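7,8-dihydro-6-hydroxymethylpterin pyrophosphokinase-dihydropteroate synthase (Plasmodium falciparum, PDB 6JWV) probably catalyses two successive steps of folate biosynthesis, pyrophosphorylation of 6-hydroxymethyl-7,8-dihydropterin by ATP and condensation of the product with 4-aminobenzoate to give 7,8-dihydropteroate. Local coordinates at residues Y606-F611 against R686-L691; N390-L395 against V682-V687; F574-G579 against L602-S607. The protein carries 1 engineered substitution. All coordinates share one frame; numbering follows the deposited sequence.

Interaction 1 (Y606-F611 against R686-L691). With XTZ (4-{[(2-amino-4-oxo-3,4,7,8-tetrahydropteridin-6-yl)methyl]amino}-N-(1,3-thiazol-2-yl)benzenesulfonamide), chain C.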
# COMPACT_ATOMS: atom_id res chain seq x y z
N TYR A 606 7.67 -16.20 -6.98
CA TYR A 606 7.46 -16.65 -5.60
C TYR A 606 6.68 -17.96 -5.57
O TYR A 606 6.63 -18.63 -4.53
CB TYR A 606 6.69 -15.60 -4.79
CG TYR A 606 5.39 -15.14 -5.45
CD1 TYR A 606 4.23 -15.93 -5.39
CD2 TYR A 606 5.33 -13.92 -6.14
CE1 TYR A 606 3.06 -15.53 -6.03
CE2 TYR A 606 4.15 -13.50 -6.75
CZ TYR A 606 3.02 -14.30 -6.69
OH TYR A 606 1.87 -13.88 -7.31
N SER A 607 6.07 -18.30 -6.71
CA SER A 607 5.03 -19.30 -6.80
C SER A 607 5.44 -20.68 -6.28
O SER A 607 6.35 -21.33 -6.82
CB SER A 607 4.52 -19.39 -8.23
OG SER A 607 3.40 -20.26 -8.34
N ARG A 608 4.75 -21.10 -5.22
CA ARG A 608 4.79 -22.47 -4.67
C ARG A 608 6.08 -22.78 -3.92
O ARG A 608 6.37 -23.95 -3.62
CB ARG A 608 4.51 -23.53 -5.76
CG ARG A 608 3.11 -23.45 -6.34
CD ARG A 608 2.81 -24.77 -7.00
NE ARG A 608 1.55 -24.77 -7.73
CZ ARG A 608 1.18 -25.75 -8.57
NH1 ARG A 608 2.00 -26.78 -8.77
NH2 ARG A 608 0.02 -25.69 -9.21
N LYS A 609 6.84 -21.74 -3.61
CA LYS A 609 8.13 -21.93 -2.95
C LYS A 609 8.01 -22.14 -1.45
O LYS A 609 7.05 -21.69 -0.82
CB LYS A 609 9.10 -20.80 -3.33
CG LYS A 609 9.47 -20.83 -4.80
CD LYS A 609 10.43 -19.73 -5.16
CE LYS A 609 10.89 -19.93 -6.59
NZ LYS A 609 11.51 -18.68 -7.09
N ARG A 610 8.98 -22.85 -0.88
CA ARG A 610 8.99 -23.22 0.53
C ARG A 610 8.89 -22.03 1.48
O ARG A 610 8.27 -22.13 2.53
CB ARG A 610 10.25 -24.02 0.88
CG ARG A 610 10.41 -25.38 0.21
CD ARG A 610 11.82 -25.92 0.44
NE ARG A 610 12.88 -25.04 -0.11
CZ ARG A 610 14.13 -24.92 0.36
NH1 ARG A 610 14.98 -24.09 -0.24
NH2 ARG A 610 14.54 -25.61 1.43
N PHE A 611 9.50 -20.90 1.12
CA PHE A 611 9.45 -19.71 1.99
C PHE A 611 8.01 -19.23 2.31
O PHE A 611 7.79 -18.61 3.34
CB PHE A 611 10.35 -18.59 1.46
CG PHE A 611 9.70 -17.67 0.46
CD1 PHE A 611 8.92 -16.58 0.89
CD2 PHE A 611 9.87 -17.88 -0.91
CE1 PHE A 611 8.31 -15.74 -0.03
CE2 PHE A 611 9.27 -17.04 -1.83
CZ PHE A 611 8.49 -15.97 -1.39
N ARG A 686 5.83 -14.33 -11.81
CA ARG A 686 5.96 -15.62 -12.47
C ARG A 686 5.23 -16.70 -11.66
O ARG A 686 5.73 -17.12 -10.62
CB ARG A 686 7.44 -15.97 -12.64
CG ARG A 686 7.69 -17.24 -13.43
CD ARG A 686 9.17 -17.59 -13.45
NE ARG A 686 9.43 -18.88 -14.08
CZ ARG A 686 9.48 -20.05 -13.45
NH1 ARG A 686 9.28 -20.16 -12.13
NH2 ARG A 686 9.72 -21.14 -14.15
N VAL A 687 4.07 -17.16 -12.15
CA VAL A 687 3.17 -17.99 -11.33
C VAL A 687 2.71 -19.29 -12.01
O VAL A 687 2.60 -19.37 -13.25
CB VAL A 687 1.91 -17.20 -10.81
CG1 VAL A 687 2.28 -16.08 -9.87
CG2 VAL A 687 1.07 -16.65 -11.96
N HIS A 688 2.43 -20.29 -11.17
CA HIS A 688 1.76 -21.52 -11.58
C HIS A 688 0.27 -21.32 -11.81
O HIS A 688 -0.27 -21.85 -12.78
CB HIS A 688 1.96 -22.61 -10.54
CG HIS A 688 3.37 -23.10 -10.45
ND1 HIS A 688 4.25 -22.63 -9.50
CD2 HIS A 688 4.05 -23.99 -11.20
CE1 HIS A 688 5.42 -23.22 -9.67
NE2 HIS A 688 5.33 -24.05 -10.69
N ASP A 689 -0.37 -20.56 -10.92
CA ASP A 689 -1.83 -20.44 -10.87
C ASP A 689 -2.35 -19.17 -11.53
O ASP A 689 -2.72 -18.21 -10.84
CB ASP A 689 -2.30 -20.54 -9.41
CG ASP A 689 -1.64 -21.71 -8.68
OD1 ASP A 689 -1.88 -22.87 -9.06
OD2 ASP A 689 -0.86 -21.49 -7.73
N VAL A 690 -2.38 -19.18 -12.86
CA VAL A 690 -2.72 -18.01 -13.68
C VAL A 690 -4.09 -17.40 -13.38
O VAL A 690 -4.20 -16.19 -13.19
CB VAL A 690 -2.56 -18.29 -15.20
CG1 VAL A 690 -2.91 -17.07 -16.04
CG2 VAL A 690 -1.13 -18.70 -15.52
N LEU A 691 -5.13 -18.24 -13.31
CA LEU A 691 -6.52 -17.80 -13.09
C LEU A 691 -6.75 -17.18 -11.71
O LEU A 691 -7.44 -16.16 -11.60
CB LEU A 691 -7.51 -18.96 -13.32
CG LEU A 691 -9.00 -18.61 -13.18
CD1 LEU A 691 -9.80 -19.07 -14.40
CD2 LEU A 691 -9.60 -19.10 -11.86
O3 XTZ C . 12.24 -17.29 -9.25
C16 XTZ C . 12.49 -17.59 -10.43
N2 XTZ C . 12.80 -16.63 -11.32
C3 XTZ C . 12.45 -19.00 -10.91
N4 XTZ C . 12.16 -20.05 -10.10
C4 XTZ C . 12.15 -21.32 -10.61
C15 XTZ C . 12.44 -21.62 -12.06
N8 XTZ C . 12.75 -20.44 -12.86
C2 XTZ C . 12.75 -19.20 -12.35
N3 XTZ C . 13.04 -18.13 -13.14
C1 XTZ C . 13.07 -16.88 -12.61
N1 XTZ C . 13.37 -15.83 -13.40
C5 XTZ C . 11.82 -22.51 -9.74
N5 XTZ C . 12.93 -22.84 -8.85
C6 XTZ C . 12.77 -23.03 -7.50
C14 XTZ C . 11.66 -23.77 -7.05
C13 XTZ C . 11.48 -23.96 -5.70
C9 XTZ C . 12.37 -23.45 -4.75
C8 XTZ C . 13.50 -22.72 -5.19
C7 XTZ C . 13.70 -22.52 -6.56
S1 XTZ C . 12.07 -23.75 -3.19
O1 XTZ C . 10.90 -23.12 -2.70
O2 XTZ C . 13.17 -23.23 -2.41
N6 XTZ C . 11.88 -25.35 -3.00
C10 XTZ C . 10.75 -26.09 -3.26
S2 XTZ C . 10.46 -27.66 -2.59
C12 XTZ C . 8.93 -27.83 -3.41
C11 XTZ C . 8.74 -26.66 -4.16
N7 XTZ C . 9.73 -25.71 -4.08
O HOH W 1 0.85 -19.38 -8.28
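S607 meets H688 at the C-terminal mouth of the TIM barrel of the dihydropteroate synthase part. Its OG is gripped twice by one residue. The backbone N of H688 donates to S607 OG at 3.0 Å and 170°, and H688 ND1 lies 2.8 Å from the same OG in a second hydrogen bond. With chi1 at -174°, OG swings away from its own backbone N and toward H688. R608 then covers one face of the imidazole. Its guanidinium lies flat on the H688 ring, centres 4.4 Å apart, and its CD also packs over that face. Beyond the ring, R608 forms a long, weak salt bridge with D689, a magnesium-binding residue of this protein together with E692. V687 CG1 packs 3.4 Å from Y606 OH, alongside the tyrosine. A type II turn from Y606 to K609 carries S607 and R608 to the contact and sends K609 and R610 to the bound pterin-sulfathiazole conjugate. K609 NZ donates to the pterin O3. R610 N, NE and NH1 hold the sulfonyl oxygens, and R610 also pairs with D539. A water joins the two segments, 2.7 Å from S607 OG and 2.8 Å from D689 OD2, to which it donates.

Interaction 2 (N390-L395 against V682-V687). With XTZ (4-{[(2-amino-4-oxo-3,4,7,8-tetrahydropteridin-6-yl)methyl]amino}-N-(1,3-thiazol-2-yl)benzenesulfonamide), chain C.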
# COMPACT_ATOMS: atom_id res chain seq x y z
N ASN A 390 2.22 -7.69 -14.84
CA ASN A 390 1.99 -8.72 -15.84
C ASN A 390 2.10 -10.10 -15.23
O ASN A 390 2.97 -10.36 -14.41
CB ASN A 390 3.04 -8.60 -16.95
CG ASN A 390 2.87 -7.37 -17.80
OD1 ASN A 390 2.00 -7.31 -18.67
ND2 ASN A 390 3.74 -6.39 -17.59
N ILE A 391 1.21 -11.00 -15.64
CA ILE A 391 1.32 -12.40 -15.24
C ILE A 391 2.21 -13.17 -16.24
O ILE A 391 2.02 -13.05 -17.48
CB ILE A 391 -0.06 -13.07 -15.10
CG1 ILE A 391 -0.89 -12.37 -14.04
CG2 ILE A 391 0.10 -14.55 -14.76
CD1 ILE A 391 -2.39 -12.56 -14.18
N VAL A 392 3.15 -13.94 -15.70
CA VAL A 392 3.95 -14.87 -16.46
C VAL A 392 3.54 -16.28 -16.02
O VAL A 392 3.82 -16.72 -14.88
CB VAL A 392 5.47 -14.66 -16.19
CG1 VAL A 392 6.29 -15.67 -16.97
CG2 VAL A 392 5.91 -13.24 -16.51
N GLY A 393 2.86 -16.99 -16.93
CA GLY A 393 2.43 -18.35 -16.65
C GLY A 393 3.58 -19.33 -16.82
O GLY A 393 4.31 -19.25 -17.81
N ILE A 394 3.74 -20.22 -15.84
CA ILE A 394 4.80 -21.24 -15.83
C ILE A 394 4.37 -22.50 -16.58
O ILE A 394 3.33 -23.08 -16.29
CB ILE A 394 5.20 -21.64 -14.39
CG1 ILE A 394 5.76 -20.42 -13.62
CG2 ILE A 394 6.18 -22.83 -14.42
CD1 ILE A 394 5.94 -20.63 -12.13
N LEU A 395 5.18 -22.93 -17.54
CA LEU A 395 5.04 -24.24 -18.14
C LEU A 395 6.32 -25.04 -17.95
O LEU A 395 7.34 -24.76 -18.58
CB LEU A 395 4.67 -24.13 -19.61
CG LEU A 395 4.29 -25.39 -20.38
CD1 LEU A 395 2.87 -25.87 -20.07
CD2 LEU A 395 4.41 -25.07 -21.85
N VAL A 682 5.39 -4.32 -8.98
CA VAL A 682 6.28 -5.30 -9.59
C VAL A 682 5.83 -5.44 -11.04
O VAL A 682 4.64 -5.58 -11.31
CB VAL A 682 6.21 -6.65 -8.84
CG1 VAL A 682 7.05 -7.72 -9.52
CG2 VAL A 682 6.68 -6.48 -7.40
N ASP A 683 6.76 -5.40 -11.98
CA ASP A 683 6.38 -5.42 -13.39
C ASP A 683 5.90 -6.79 -13.88
O ASP A 683 4.87 -6.88 -14.54
CB ASP A 683 7.48 -4.80 -14.25
CG ASP A 683 7.89 -3.42 -13.72
OD1 ASP A 683 8.81 -3.38 -12.86
OD2 ASP A 683 7.23 -2.39 -14.09
N LEU A 684 6.61 -7.86 -13.52
CA LEU A 684 6.22 -9.23 -13.90
C LEU A 684 6.28 -10.18 -12.72
O LEU A 684 7.28 -10.22 -11.98
CB LEU A 684 7.07 -9.77 -15.07
CG LEU A 684 7.05 -8.97 -16.39
CD1 LEU A 684 8.26 -8.04 -16.45
CD2 LEU A 684 7.03 -9.87 -17.61
N ILE A 685 5.20 -10.93 -12.52
CA ILE A 685 5.15 -12.03 -11.53
C ILE A 685 5.01 -13.37 -12.23
O ILE A 685 4.23 -13.51 -13.16
CB ILE A 685 4.08 -11.83 -10.43
CG1 ILE A 685 2.67 -11.58 -11.04
CG2 ILE A 685 4.53 -10.74 -9.46
CD1 ILE A 685 1.55 -11.63 -10.03
N ARG A 686 5.83 -14.33 -11.81
CA ARG A 686 5.96 -15.62 -12.47
C ARG A 686 5.23 -16.70 -11.66
O ARG A 686 5.73 -17.12 -10.62
CB ARG A 686 7.44 -15.97 -12.64
CG ARG A 686 7.69 -17.24 -13.43
CD ARG A 686 9.17 -17.59 -13.45
NE ARG A 686 9.43 -18.88 -14.08
CZ ARG A 686 9.48 -20.05 -13.45
NH1 ARG A 686 9.28 -20.16 -12.13
NH2 ARG A 686 9.72 -21.14 -14.15
N VAL A 687 4.07 -17.16 -12.15
CA VAL A 687 3.17 -17.99 -11.33
C VAL A 687 2.71 -19.29 -12.01
O VAL A 687 2.60 -19.37 -13.25
CB VAL A 687 1.91 -17.20 -10.81
CG1 VAL A 687 2.28 -16.08 -9.87
CG2 VAL A 687 1.07 -16.65 -11.96
O3 XTZ C . 12.24 -17.29 -9.25
C16 XTZ C . 12.49 -17.59 -10.43
N2 XTZ C . 12.80 -16.63 -11.32
C3 XTZ C . 12.45 -19.00 -10.91
N4 XTZ C . 12.16 -20.05 -10.10
C4 XTZ C . 12.15 -21.32 -10.61
C15 XTZ C . 12.44 -21.62 -12.06
N8 XTZ C . 12.75 -20.44 -12.86
C2 XTZ C . 12.75 -19.20 -12.35
N3 XTZ C . 13.04 -18.13 -13.14
C1 XTZ C . 13.07 -16.88 -12.61
N1 XTZ C . 13.37 -15.83 -13.40
C5 XTZ C . 11.82 -22.51 -9.74
N5 XTZ C . 12.93 -22.84 -8.85
C6 XTZ C . 12.77 -23.03 -7.50
C14 XTZ C . 11.66 -23.77 -7.05
C13 XTZ C . 11.48 -23.96 -5.70
C9 XTZ C . 12.37 -23.45 -4.75
C8 XTZ C . 13.50 -22.72 -5.19
C7 XTZ C . 13.70 -22.52 -6.56
S1 XTZ C . 12.07 -23.75 -3.19
O1 XTZ C . 10.90 -23.12 -2.70
O2 XTZ C . 13.17 -23.23 -2.41
N6 XTZ C . 11.88 -25.35 -3.00
C10 XTZ C . 10.75 -26.09 -3.26
S2 XTZ C . 10.46 -27.66 -2.59
C12 XTZ C . 8.93 -27.83 -3.41
C11 XTZ C . 8.74 -26.66 -4.16
N7 XTZ C . 9.73 -25.71 -4.08
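I394 of strand 390-396 lies across R686 of strand 684-687, their side chains at about a right angle. I394 CD1 comes within 3.4 Å of R686 NH1. I394 CG1 sits over the centre of the guanidinium. The opposite face of that group carries the ligand, with the pterin N8 also above its centre, 3.3 Å from R686 CZ. The arginine is therefore held flat between an aliphatic side chain and the pterin. Its extended chain takes it there, and a salt bridge from NE to D430 fixes its turn. I394 N is also bonded to V687 O.

N390 anchors the other end. Its backbone N donates to D683 O at 2.8 Å. Its side chain ND2 reaches the same oxygen at 3.3 Å, from the opposite face of the carbonyl plane. The CG of N390 stands beside its own backbone N (chi1 -69°), which lets both donors share one acceptor. The D683 carboxylate turns elsewhere, to K386.

V392 lies between these ends. V392 N donates to I685 O and V392 O accepts from V687 N, each at 2.8 Å. V392 CG2 packs 3.7 Å from L684 CD2, and V392 CG1 lies against R686 CG, on the face that also holds F603. I391 is on the other face, where its CG2 touches V687 CG2 at 3.6 Å and helix 690-704 packs over it.

The two strands run parallel, 26° apart, and the bonds alternate along them. In chain order they are the first and last of eight parallel strands, yet they lie side by side. Their pairing is the neighbour contact of first and eighth strands seen in a TIM barrel, here with the pterin site at its C-terminal end.

Interaction 3 (F574-G579 against L602-S607). With XTZ (4-{[(2-amino-4-oxo-3,4,7,8-tetrahydropteridin-6-yl)methyl]amino}-N-(1,3-thiazol-2-yl)benzenesulfonamide), chain C.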
# COMPACT_ATOMS: atom_id res chain seq x y z
N PHE A 574 15.29 -7.43 -14.06
CA PHE A 574 15.96 -7.76 -12.81
C PHE A 574 15.11 -8.78 -12.10
O PHE A 574 13.88 -8.66 -12.09
CB PHE A 574 16.02 -6.53 -11.91
CG PHE A 574 17.11 -5.57 -12.24
CD1 PHE A 574 17.12 -4.86 -13.45
CD2 PHE A 574 18.13 -5.33 -11.32
CE1 PHE A 574 18.14 -3.97 -13.74
CE2 PHE A 574 19.16 -4.45 -11.60
CZ PHE A 574 19.17 -3.77 -12.82
N ASP A 575 15.75 -9.77 -11.50
CA ASP A 575 15.05 -10.75 -10.68
C ASP A 575 15.95 -11.17 -9.52
O ASP A 575 17.10 -11.61 -9.71
CB ASP A 575 14.60 -11.96 -11.52
CG ASP A 575 13.74 -13.00 -10.73
OD1 ASP A 575 13.62 -12.91 -9.48
OD2 ASP A 575 13.18 -13.91 -11.40
N ILE A 576 15.40 -11.02 -8.32
CA ILE A 576 16.11 -11.28 -7.06
C ILE A 576 16.35 -12.75 -6.74
O ILE A 576 17.07 -13.06 -5.80
CB ILE A 576 15.34 -10.67 -5.86
CG1 ILE A 576 13.91 -11.25 -5.82
CG2 ILE A 576 15.41 -9.15 -5.92
CD1 ILE A 576 12.94 -10.53 -4.92
N GLY A 577 15.72 -13.65 -7.50
CA GLY A 577 15.85 -15.08 -7.29
C GLY A 577 15.44 -15.58 -5.91
O GLY A 577 16.24 -16.22 -5.20
N LEU A 578 14.20 -15.31 -5.52
CA LEU A 578 13.62 -15.86 -4.30
C LEU A 578 13.80 -17.38 -4.20
O LEU A 578 13.58 -18.11 -5.19
CB LEU A 578 12.13 -15.49 -4.20
CG LEU A 578 11.81 -14.00 -4.07
CD1 LEU A 578 10.32 -13.81 -4.15
CD2 LEU A 578 12.37 -13.37 -2.80
N GLY A 579 14.23 -17.85 -3.03
CA GLY A 579 14.54 -19.27 -2.78
C GLY A 579 15.84 -19.82 -3.38
O GLY A 579 16.20 -20.97 -3.12
N LEU A 602 11.15 -5.16 -13.10
CA LEU A 602 11.27 -6.18 -12.08
C LEU A 602 10.44 -7.44 -12.38
O LEU A 602 9.25 -7.36 -12.70
CB LEU A 602 10.98 -5.60 -10.69
CG LEU A 602 11.05 -6.54 -9.48
CD1 LEU A 602 12.46 -7.03 -9.19
CD2 LEU A 602 10.46 -5.87 -8.25
N PHE A 603 11.09 -8.59 -12.26
CA PHE A 603 10.50 -9.90 -12.52
C PHE A 603 10.72 -10.68 -11.22
O PHE A 603 11.83 -10.69 -10.70
CB PHE A 603 11.29 -10.51 -13.68
CG PHE A 603 10.74 -11.81 -14.22
CD1 PHE A 603 10.89 -13.02 -13.52
CD2 PHE A 603 10.17 -11.86 -15.49
CE1 PHE A 603 10.44 -14.23 -14.05
CE2 PHE A 603 9.72 -13.07 -16.03
CZ PHE A 603 9.85 -14.25 -15.30
N ILE A 604 9.68 -11.27 -10.65
CA ILE A 604 9.84 -12.12 -9.45
C ILE A 604 9.04 -13.42 -9.57
O ILE A 604 7.94 -13.43 -10.13
CB ILE A 604 9.52 -11.40 -8.11
CG1 ILE A 604 8.02 -11.08 -7.97
CG2 ILE A 604 10.36 -10.13 -7.92
CD1 ILE A 604 7.58 -10.81 -6.54
N GLY A 605 9.60 -14.52 -9.06
CA GLY A 605 8.92 -15.79 -9.01
C GLY A 605 8.85 -16.29 -7.58
O GLY A 605 9.85 -16.74 -7.04
N TYR A 606 7.67 -16.20 -6.98
CA TYR A 606 7.46 -16.65 -5.60
C TYR A 606 6.68 -17.96 -5.57
O TYR A 606 6.63 -18.63 -4.53
CB TYR A 606 6.69 -15.60 -4.79
CG TYR A 606 5.39 -15.14 -5.45
CD1 TYR A 606 4.23 -15.93 -5.39
CD2 TYR A 606 5.33 -13.92 -6.14
CE1 TYR A 606 3.06 -15.53 -6.03
CE2 TYR A 606 4.15 -13.50 -6.75
CZ TYR A 606 3.02 -14.30 -6.69
OH TYR A 606 1.87 -13.88 -7.31
N SER A 607 6.07 -18.30 -6.71
CA SER A 607 5.03 -19.30 -6.80
C SER A 607 5.44 -20.68 -6.28
O SER A 607 6.35 -21.33 -6.82
CB SER A 607 4.52 -19.39 -8.23
OG SER A 607 3.40 -20.26 -8.34
O3 XTZ C . 12.24 -17.29 -9.25
C16 XTZ C . 12.49 -17.59 -10.43
N2 XTZ C . 12.80 -16.63 -11.32
C3 XTZ C . 12.45 -19.00 -10.91
N4 XTZ C . 12.16 -20.05 -10.10
C4 XTZ C . 12.15 -21.32 -10.61
C15 XTZ C . 12.44 -21.62 -12.06
N8 XTZ C . 12.75 -20.44 -12.86
C2 XTZ C . 12.75 -19.20 -12.35
N3 XTZ C . 13.04 -18.13 -13.14
C1 XTZ C . 13.07 -16.88 -12.61
N1 XTZ C . 13.37 -15.83 -13.40
C5 XTZ C . 11.82 -22.51 -9.74
N5 XTZ C . 12.93 -22.84 -8.85
C6 XTZ C . 12.77 -23.03 -7.50
C14 XTZ C . 11.66 -23.77 -7.05
C13 XTZ C . 11.48 -23.96 -5.70
C9 XTZ C . 12.37 -23.45 -4.75
C8 XTZ C . 13.50 -22.72 -5.19
C7 XTZ C . 13.70 -22.52 -6.56
S1 XTZ C . 12.07 -23.75 -3.19
O1 XTZ C . 10.90 -23.12 -2.70
O2 XTZ C . 13.17 -23.23 -2.41
N6 XTZ C . 11.88 -25.35 -3.00
C10 XTZ C . 10.75 -26.09 -3.26
S2 XTZ C . 10.46 -27.66 -2.59
C12 XTZ C . 8.93 -27.83 -3.41
C11 XTZ C . 8.74 -26.66 -4.16
N7 XTZ C . 9.73 -25.71 -4.08
O HOH W 2 12.51 -14.84 -7.99
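L602 lies beside F574. L602 CA lies 3.6 Å from F574 O in a CA-H...O contact, and L602 CD1 packs against the same oxygen. The next residue makes the direct backbone hydrogen bond of the pair: F603 N donates to F574 O at 2.8 Å and 158°. The F603 side chain lines the pterin pocket. Its CD1 brings the ring edge to 3.2 Å from D575 OD2, near the ring plane, and its CE1 lies 3.4 Å from the pterin N1. F603 O sits against D575 CA in a further CA-H...O contact.

The two segments run nearly parallel and belong to neighbouring strands, 572-575 and 603-604, of the TIM barrel. D575 stands at the C-terminal end of the first of these. Its CG lies anti to the backbone N (chi1 -175°), which turns the carboxylate to the pterin. OD2 accepts from both N1 and N2 of the ligand, N2 at 2.7 Å. OD1 accepts from G577 N in an Asx turn, met from above the carboxylate plane. The bond shapes the loop after the strand.

I604 packs its CG2 4.0 Å from I576 CD1, side by side, and touches helix 584-592. G605 has no side chain, and the pterin O3 lies close to its backbone. G605 N and L578 N both donate to one water, which lies 2.7 Å from D575 OD1 and is also near O3. G605 O accepts from K609 NZ. Y606 ends the contact: its CB lies alongside L578 CD1, 4.1 Å away, while its ring leads off toward helix 662-680.

From the N terminus, residues 390-395 come first and pair with 682-687, near the end of the chain. Interaction 2 thus closes the longest loop, joining the first and last strands of the barrel. Interaction 3 lies wholly within that loop and closes a short one, from 574-579 to 602-607. Interaction 1 starts where interaction 3 ends, sharing Y606 and S607. It runs to 686-691, sharing R686 and V687 with interaction 2 and reaching just past its end. Strand 684-687 sits between strands 390-396 and 603-604, and R686 N bonds to I604 O. Together the three contacts tie neighbouring strands and their following loops round the bound ligand, which all three touch.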